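Long-range contact in putative uncharacterized protein ECU08_1170 (Encephalitozoon cuniculi, PDB 3Q87), which binds zinc and probably activates the Mtq2 methyltransferase, its partner in the complex that methylates the translation termination factor eRF1: residues A[104-110]-A[121-125]. Sequence-based numbering, arbitrary orientation.
With ZN (zinc ion), chain C.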
loop_
_atom_site.group_PDB
_atom_site.type_symbol
_atom_site.label_atom_id
_atom_site.label_comp_id
_atom_site.label_asym_id
_atom_site.label_seq_id
_atom_site.Cartn_x
_atom_site.Cartn_y
_atom_site.Cartn_z
ATOM N N MET A 104 -13.154 -13.211 -10.986
ATOM C CA MET A 104 -13.111 -13.418 -12.428
ATOM C C MET A 104 -12.136 -14.508 -12.871
ATOM O O MET A 104 -12.481 -15.339 -13.715
ATOM C CB MET A 104 -12.821 -12.115 -13.179
ATOM C CG MET A 104 -13.928 -11.070 -13.041
ATOM S SD MET A 104 -15.465 -11.522 -13.882
ATOM C CE MET A 104 -14.826 -11.773 -15.542
ATOM N N CYS A 105 -10.922 -14.507 -12.324
ATOM C CA CYS A 105 -9.934 -15.490 -12.762
ATOM C C CYS A 105 -9.611 -16.516 -11.681
ATOM O O CYS A 105 -8.863 -17.452 -11.931
ATOM C CB CYS A 105 -8.652 -14.800 -13.214
ATOM S SG CYS A 105 -7.675 -14.220 -11.812
ATOM N N GLY A 106 -10.180 -16.347 -10.486
ATOM C CA GLY A 106 -9.931 -17.282 -9.394
ATOM C C GLY A 106 -8.561 -17.221 -8.717
ATOM O O GLY A 106 -8.264 -18.037 -7.859
ATOM N N LEU A 107 -7.712 -16.281 -9.113
ATOM C CA LEU A 107 -6.430 -16.087 -8.432
ATOM C C LEU A 107 -6.634 -15.877 -6.924
ATOM O O LEU A 107 -7.533 -15.147 -6.500
ATOM C CB LEU A 107 -5.696 -14.883 -9.016
ATOM C CG LEU A 107 -4.276 -14.634 -8.505
ATOM C CD1 LEU A 107 -3.334 -15.657 -9.123
ATOM C CD2 LEU A 107 -3.815 -13.227 -8.839
ATOM N N ILE A 108 -5.791 -16.521 -6.126
ATOM C CA ILE A 108 -5.894 -16.482 -4.673
ATOM C C ILE A 108 -4.701 -15.799 -4.011
ATOM O O ILE A 108 -3.555 -16.175 -4.255
ATOM C CB ILE A 108 -5.902 -17.893 -4.072
ATOM C CG1 ILE A 108 -7.046 -18.738 -4.637
ATOM C CG2 ILE A 108 -5.963 -17.820 -2.561
ATOM C CD1 ILE A 108 -8.380 -18.292 -4.192
ATOM N N TYR A 109 -4.997 -14.820 -3.155
ATOM C CA TYR A 109 -4.020 -14.214 -2.261
ATOM C C TYR A 109 -4.214 -14.776 -0.846
ATOM O O TYR A 109 -5.170 -14.436 -0.161
ATOM C CB TYR A 109 -4.209 -12.697 -2.189
ATOM C CG TYR A 109 -4.013 -11.884 -3.459
ATOM C CD1 TYR A 109 -3.193 -12.325 -4.488
ATOM C CD2 TYR A 109 -4.617 -10.640 -3.591
ATOM C CE1 TYR A 109 -3.008 -11.566 -5.623
ATOM C CE2 TYR A 109 -4.438 -9.861 -4.731
ATOM C CZ TYR A 109 -3.632 -10.324 -5.734
ATOM O OH TYR A 109 -3.450 -9.553 -6.845
ATOM N N PRO A 110 -3.299 -15.624 -0.393
ATOM C CA PRO A 110 -3.430 -16.091 0.989
ATOM C C PRO A 110 -3.259 -14.923 1.954
ATOM O O PRO A 110 -2.563 -13.960 1.650
ATOM C CB PRO A 110 -2.254 -17.064 1.145
ATOM C CG PRO A 110 -1.862 -17.433 -0.264
ATOM C CD PRO A 110 -2.127 -16.201 -1.071
ATOM N N THR A 121 1.059 -16.797 -5.075
ATOM C CA THR A 121 -0.374 -16.966 -5.212
ATOM C C THR A 121 -0.783 -18.423 -5.431
ATOM O O THR A 121 0.051 -19.290 -5.673
ATOM C CB THR A 121 -0.898 -16.127 -6.368
ATOM O OG1 THR A 121 -0.140 -16.419 -7.550
ATOM C CG2 THR A 121 -0.766 -14.654 -6.041
ATOM N N VAL A 122 -2.086 -18.669 -5.345
ATOM C CA VAL A 122 -2.666 -19.975 -5.609
ATOM C C VAL A 122 -3.709 -19.818 -6.715
ATOM O O VAL A 122 -4.369 -18.791 -6.804
ATOM C CB VAL A 122 -3.369 -20.524 -4.345
ATOM C CG1 VAL A 122 -3.797 -21.951 -4.550
ATOM C CG2 VAL A 122 -2.450 -20.427 -3.146
ATOM N N GLU A 123 -3.851 -20.833 -7.560
ATOM C CA GLU A 123 -4.933 -20.877 -8.540
ATOM C C GLU A 123 -6.097 -21.700 -8.011
ATOM O O GLU A 123 -5.894 -22.700 -7.337
ATOM C CB GLU A 123 -4.444 -21.516 -9.834
ATOM C CG GLU A 123 -3.279 -20.802 -10.487
ATOM C CD GLU A 123 -3.634 -19.407 -10.935
ATOM O OE1 GLU A 123 -4.838 -19.127 -11.137
ATOM O OE2 GLU A 123 -2.708 -18.580 -11.085
ATOM N N SER A 124 -7.319 -21.305 -8.339
ATOM C CA SER A 124 -8.481 -22.031 -7.858
ATOM C C SER A 124 -9.365 -22.469 -9.005
ATOM O O SER A 124 -10.325 -23.210 -8.803
ATOM C CB SER A 124 -9.302 -21.169 -6.896
ATOM O OG SER A 124 -10.009 -20.153 -7.592
ATOM N N LYS A 125 -9.061 -21.986 -10.205
ATOM C CA LYS A 125 -9.831 -22.367 -11.386
ATOM C C LYS A 125 -9.086 -23.415 -12.220
ATOM O O LYS A 125 -8.075 -23.975 -11.772
ATOM C CB LYS A 125 -10.209 -21.139 -12.227
ATOM C CG LYS A 125 -11.281 -20.263 -11.574
ATOM C CD LYS A 125 -11.918 -19.319 -12.589
ATOM C CE LYS A 125 -13.003 -18.461 -11.951
ATOM N NZ LYS A 125 -13.698 -17.599 -12.959
ATOM O OXT LYS A 125 -9.493 -23.744 -13.341
HETATM ZN ZN ZN C . -8.319 -11.983 -11.588
HETATM O O HOH W 1 -7.499 -19.612 -10.805
#
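Lys125, the C-terminal residue, reaches across the zinc-binding turn and donates from NZ to Met104 O at 2.7 Å, from well above the carbonyl plane (60° out of it). With the chain extended beyond CG, the methylenes pass the Cys105 carbonyl, CD lying 3.6 Å from Cys105 O. One water ties the same turn to the tail: it donates to Cys105 O and Glu123 OE1 and accepts from Lys125 N, while Glu123 OE2 forms a salt bridge with Arg13 NH2. Ser124 OG grips Gly106 O at 2.8 Å, in the carbonyl plane and on a lone pair; chi1 of 73° sets the hydroxyl between its backbone N and carbonyl carbon. Cys105 SG binds zinc at 2.3 Å and accepts from Leu107 N; with Cys11, Cys14 and Cys102 it completes a four-cysteine site, consistent with the zinc beta-ribbon of the Trm112 family. Farther along, Ile108 and Val122 form a single antiparallel, hydrogen-bonded bridge, with Ile108 N to Val122 O at 2.8 Å and Val122 N to Ile108 O at 3.1 Å; their side chains touch at CB, 3.7 Å apart. Thr121 CG2 meets the edge of the Tyr109 ring in its plane, 3.7 Å from CD1, while Tyr109 OH bonds to Lys10 O.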